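Local coordinates for protein L-Ala-D/L-Glu Epimerase (PDB 1JPD) that belongs to the enolase superfamily of enzymes, pairing an N-terminal capping domain with a TIM-barrel-like C-terminal domain, at residues E12-H17 with L307-E312; T49-Y54 with G277-T282. All blocks are in the same frame, centred on the assembly; numbering follows the deposited sequence.

Interaction 1: residues E12-H17 with L307-E312; sequences EAWPLH and LAVDVE
The indole of W14 lies obliquely against the backbone of 309-311. With CG beside the backbone N and anti to the carbonyl carbon (chi1 -60°), its six-membered ring reaches along that chain: CZ3 comes to 3.6 Å from D310 O, and CH2 to 3.7 Å from V311 CG1. The valine side chains of V309 and V311 both cross the indole at about a right angle. At the root of the side chain, W14 CB rests 3.8 Å from L307 CD1. The indole's NE1 gives a bent hydrogen bond to E12 OE1 (2.9 Å), met from above the carboxylate plane, which probably helps to fix the rotation of the indole; that same oxygen also takes a salt bridge from R284. Further along, A308 N donates to P15 O at 3.0 Å, and L16 and L307 form a single beta bridge. H17 folds back to lay one ring face over A308, whose CA stands 3.9 Å from the ring centroid in a CH-pi contact. Here the end of edge strand 6-15 of the three-stranded antiparallel sheet in the capping domain meets a C-terminal loop beyond barrel strand 298-299, the two-domain join of the enolase fold.

Interaction 2: residues T49-Y54 with G277-T282; sequences TPYPRY and GCMLCT
T49 and L280 share the one hydrogen bond between the segments. T49 OG1 donates to L280 O over 2.8 Å, in the carbonyl plane and at a C=O...O angle of 159°, well opened toward the line of the carbonyl. The first torsion of T49 sets OG1 beside its own backbone N (chi1 -63°), while the backbone N itself is tied to D252 OD1, so its hydroxyl and its backbone N both bond to the barrel domain.

Segment 277-282 is the loop leaving barrel strand 273-276 at its C-terminal end, and segment 49-54 follows the last strand of the capping domain's sheet; in the enolase superfamily the active site lies in this cleft between the barrel mouth and the cap. K250 NZ makes a weak hydrogen bond to C278 O on the barrel side, and R53 of the cap forms a salt bridge with E182.

Apolar and aromatic packing centres on M279, which touches both T49 and Y51. T49 CB lies 4.0 Å from M279 CB, with CG2 close by. M279 bends at chi2 (-74°), which carries its methyl over the centre of the Y51 phenol: CE is 3.5 Å from the ring centroid, a CH-pi contact, and SD follows at 4.3 Å over the same face, a Met-aromatic contact. The methionine chain meets the tyrosine at about a right angle. On the opposite face of the phenol, R53 CB sits off toward the rim, 4.1 Å above the plane. The M279 side chain also touches D252 and K253 of helix 251-254.

Both segments of interaction 2 fall between the two segments of interaction 1 in the sequence, and both contacts join the capping domain to the barrel, with centres 14 Å apart. They meet at C281 and T282: L307 CD1 packs 3.3 Å from C281 O, W14 CE2 lies 3.5 Å from T282 CG2, and V311 CG1 approaches T282 CB at 3.7 Å. T282 also N-caps helix 283-289 through R284 N, and the R284 side chain is the salt-bridge partner of E12, which places the start of this helix next to both contacts. Interaction 2 is centred about 8 Å from the chain's centre, by the barrel mouth where this superfamily places its active site; interaction 1, at about 18 Å, is more peripheral.

Interaction 1: residues E12-H17 with L307-E312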
# COMPACT_ATOMS: atom_id res chain seq x y z
N GLU A 12 -16.14 -4.40 9.63
CA GLU A 12 -15.34 -4.63 10.83
C GLU A 12 -14.45 -3.45 11.24
O GLU A 12 -13.62 -2.99 10.45
CB GLU A 12 -14.44 -5.86 10.65
CG GLU A 12 -15.16 -7.17 10.47
CD GLU A 12 -14.21 -8.35 10.41
OE1 GLU A 12 -13.02 -8.16 10.07
OE2 GLU A 12 -14.67 -9.49 10.68
N ALA A 13 -14.61 -2.97 12.47
CA ALA A 13 -13.78 -1.87 12.95
C ALA A 13 -12.77 -2.41 13.97
O ALA A 13 -13.10 -2.62 15.13
CB ALA A 13 -14.65 -0.80 13.60
N TRP A 14 -11.53 -2.63 13.52
CA TRP A 14 -10.48 -3.15 14.40
C TRP A 14 -9.75 -2.08 15.21
O TRP A 14 -9.26 -1.10 14.65
CB TRP A 14 -9.46 -3.95 13.59
CG TRP A 14 -10.03 -5.13 12.85
CD1 TRP A 14 -10.81 -5.09 11.72
CD2 TRP A 14 -9.84 -6.51 13.16
NE1 TRP A 14 -11.11 -6.37 11.31
CE2 TRP A 14 -10.52 -7.26 12.18
CE3 TRP A 14 -9.16 -7.19 14.18
CZ2 TRP A 14 -10.54 -8.66 12.18
CZ3 TRP A 14 -9.18 -8.58 14.18
CH2 TRP A 14 -9.86 -9.30 13.19
N PRO A 15 -9.66 -2.26 16.53
CA PRO A 15 -8.99 -1.31 17.42
C PRO A 15 -7.51 -1.16 17.08
O PRO A 15 -6.89 -2.10 16.58
CB PRO A 15 -9.18 -1.94 18.80
CG PRO A 15 -10.40 -2.77 18.66
CD PRO A 15 -10.20 -3.39 17.31
N LEU A 16 -6.96 0.02 17.35
CA LEU A 16 -5.54 0.29 17.09
C LEU A 16 -4.79 0.31 18.41
O LEU A 16 -5.39 0.52 19.46
CB LEU A 16 -5.38 1.63 16.37
CG LEU A 16 -5.97 1.74 14.95
CD1 LEU A 16 -5.77 3.15 14.40
CD2 LEU A 16 -5.29 0.73 14.05
N HIS A 17 -3.47 0.09 18.36
CA HIS A 17 -2.62 0.11 19.56
C HIS A 17 -2.68 1.48 20.23
O HIS A 17 -2.89 1.60 21.43
CB HIS A 17 -1.16 -0.17 19.20
CG HIS A 17 -0.82 -1.63 19.19
ND1 HIS A 17 -0.95 -2.43 20.30
CD2 HIS A 17 -0.32 -2.42 18.21
CE1 HIS A 17 -0.55 -3.65 20.01
NE2 HIS A 17 -0.16 -3.67 18.74
N LEU A 307 -2.63 -2.58 14.37
CA LEU A 307 -3.86 -2.98 15.05
C LEU A 307 -3.54 -3.69 16.36
O LEU A 307 -2.58 -4.46 16.43
CB LEU A 307 -4.70 -3.90 14.16
CG LEU A 307 -4.92 -3.53 12.70
CD1 LEU A 307 -5.96 -4.47 12.13
CD2 LEU A 307 -5.39 -2.11 12.56
N ALA A 308 -4.35 -3.43 17.39
CA ALA A 308 -4.16 -4.05 18.71
C ALA A 308 -4.12 -5.57 18.56
O ALA A 308 -3.28 -6.25 19.14
CB ALA A 308 -5.29 -3.64 19.65
N VAL A 309 -5.05 -6.09 17.76
CA VAL A 309 -5.14 -7.51 17.49
C VAL A 309 -5.31 -7.66 15.99
O VAL A 309 -5.62 -6.69 15.29
CB VAL A 309 -6.34 -8.17 18.20
CG1 VAL A 309 -6.07 -8.24 19.70
CG2 VAL A 309 -7.60 -7.37 17.93
N ASP A 310 -5.10 -8.88 15.50
CA ASP A 310 -5.21 -9.17 14.07
C ASP A 310 -6.10 -10.40 13.91
O ASP A 310 -6.60 -10.95 14.89
CB ASP A 310 -3.80 -9.45 13.52
CG ASP A 310 -3.75 -9.49 11.99
OD1 ASP A 310 -4.80 -9.39 11.32
OD2 ASP A 310 -2.63 -9.62 11.46
N VAL A 311 -6.29 -10.83 12.67
CA VAL A 311 -7.10 -12.00 12.43
C VAL A 311 -6.34 -13.19 13.00
O VAL A 311 -5.22 -13.06 13.47
CB VAL A 311 -7.34 -12.21 10.93
CG1 VAL A 311 -8.31 -11.18 10.42
CG2 VAL A 311 -6.02 -12.12 10.17
N GLU A 312 -6.97 -14.36 12.95
CA GLU A 312 -6.37 -15.57 13.48
C GLU A 312 -6.59 -16.65 12.43
O GLU A 312 -7.72 -16.99 12.13
CB GLU A 312 -7.07 -15.93 14.78
CG GLU A 312 -6.25 -16.73 15.78
CD GLU A 312 -7.06 -17.07 17.03
OE1 GLU A 312 -8.07 -17.80 16.90
OE2 GLU A 312 -6.68 -16.61 18.13

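Interaction 2: residues T49-Y54 with G277-T282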
# COMPACT_ATOMS: atom_id res chain seq x y z
N THR A 49 -10.21 -1.58 2.63
CA THR A 49 -10.26 -0.47 3.56
C THR A 49 -10.72 0.79 2.86
O THR A 49 -9.95 1.41 2.14
CB THR A 49 -8.88 -0.21 4.18
OG1 THR A 49 -8.47 -1.36 4.94
CG2 THR A 49 -8.91 1.01 5.10
N PRO A 50 -12.00 1.17 3.04
CA PRO A 50 -12.50 2.39 2.39
C PRO A 50 -11.53 3.55 2.62
O PRO A 50 -11.14 3.83 3.77
CB PRO A 50 -13.86 2.59 3.06
CG PRO A 50 -14.30 1.19 3.32
CD PRO A 50 -13.04 0.54 3.86
N TYR A 51 -11.15 4.22 1.53
CA TYR A 51 -10.20 5.33 1.58
C TYR A 51 -10.92 6.67 1.70
O TYR A 51 -11.42 7.20 0.70
CB TYR A 51 -9.33 5.32 0.30
CG TYR A 51 -7.98 6.02 0.43
CD1 TYR A 51 -7.51 6.46 1.66
CD2 TYR A 51 -7.17 6.21 -0.69
CE1 TYR A 51 -6.26 7.07 1.78
CE2 TYR A 51 -5.92 6.82 -0.58
CZ TYR A 51 -5.47 7.25 0.66
OH TYR A 51 -4.24 7.84 0.78
N PRO A 52 -10.97 7.23 2.92
CA PRO A 52 -11.65 8.52 3.13
C PRO A 52 -11.22 9.58 2.11
O PRO A 52 -12.07 10.18 1.44
CB PRO A 52 -11.25 8.89 4.56
CG PRO A 52 -11.14 7.55 5.23
CD PRO A 52 -10.39 6.73 4.18
N ARG A 53 -9.91 9.77 1.97
CA ARG A 53 -9.39 10.77 1.05
C ARG A 53 -9.86 10.67 -0.41
O ARG A 53 -9.57 11.56 -1.21
CB ARG A 53 -7.85 10.78 1.08
CG ARG A 53 -7.26 12.02 0.43
CD ARG A 53 -5.76 11.95 0.32
NE ARG A 53 -5.20 13.07 -0.43
CZ ARG A 53 -5.73 13.58 -1.54
NH1 ARG A 53 -6.85 13.08 -2.04
NH2 ARG A 53 -5.11 14.56 -2.17
N TYR A 54 -10.59 9.61 -0.75
CA TYR A 54 -11.08 9.44 -2.12
C TYR A 54 -12.60 9.32 -2.18
O TYR A 54 -13.16 8.84 -3.16
CB TYR A 54 -10.46 8.20 -2.76
CG TYR A 54 -8.98 8.31 -3.09
CD1 TYR A 54 -8.25 7.19 -3.51
CD2 TYR A 54 -8.32 9.53 -3.00
CE1 TYR A 54 -6.90 7.30 -3.83
CE2 TYR A 54 -6.97 9.65 -3.32
CZ TYR A 54 -6.26 8.54 -3.73
OH TYR A 54 -4.93 8.66 -4.07
N GLY A 277 2.51 -0.65 -1.27
CA GLY A 277 2.03 -0.09 -0.02
C GLY A 277 0.79 -0.78 0.50
O GLY A 277 0.37 -1.81 -0.03
N CYS A 278 0.19 -0.22 1.54
CA CYS A 278 -1.01 -0.80 2.11
C CYS A 278 -1.67 0.27 2.93
O CYS A 278 -1.10 1.33 3.15
CB CYS A 278 -0.65 -1.97 3.03
SG CYS A 278 0.08 -1.41 4.62
N MET A 279 -2.89 -0.01 3.38
CA MET A 279 -3.64 0.91 4.24
C MET A 279 -3.65 0.17 5.59
O MET A 279 -3.00 -0.87 5.72
CB MET A 279 -5.08 1.05 3.75
CG MET A 279 -5.21 1.44 2.31
SD MET A 279 -4.81 3.16 2.08
CE MET A 279 -5.36 3.41 0.43
N LEU A 280 -4.37 0.71 6.57
CA LEU A 280 -4.49 0.02 7.86
C LEU A 280 -5.39 -1.17 7.50
O LEU A 280 -6.43 -0.99 6.89
CB LEU A 280 -5.16 0.92 8.90
CG LEU A 280 -4.28 2.05 9.44
CD1 LEU A 280 -5.08 2.90 10.41
CD2 LEU A 280 -3.06 1.45 10.13
N CYS A 281 -4.98 -2.38 7.88
CA CYS A 281 -5.75 -3.56 7.52
C CYS A 281 -5.36 -4.78 8.34
O CYS A 281 -4.48 -4.70 9.20
CB CYS A 281 -5.50 -3.87 6.04
SG CYS A 281 -3.72 -4.14 5.67
N THR A 282 -6.01 -5.91 8.08
CA THR A 282 -5.67 -7.16 8.78
C THR A 282 -4.76 -7.93 7.83
O THR A 282 -4.57 -7.51 6.68
CB THR A 282 -6.90 -8.04 9.07
OG1 THR A 282 -7.34 -8.66 7.86
CG2 THR A 282 -8.03 -7.21 9.66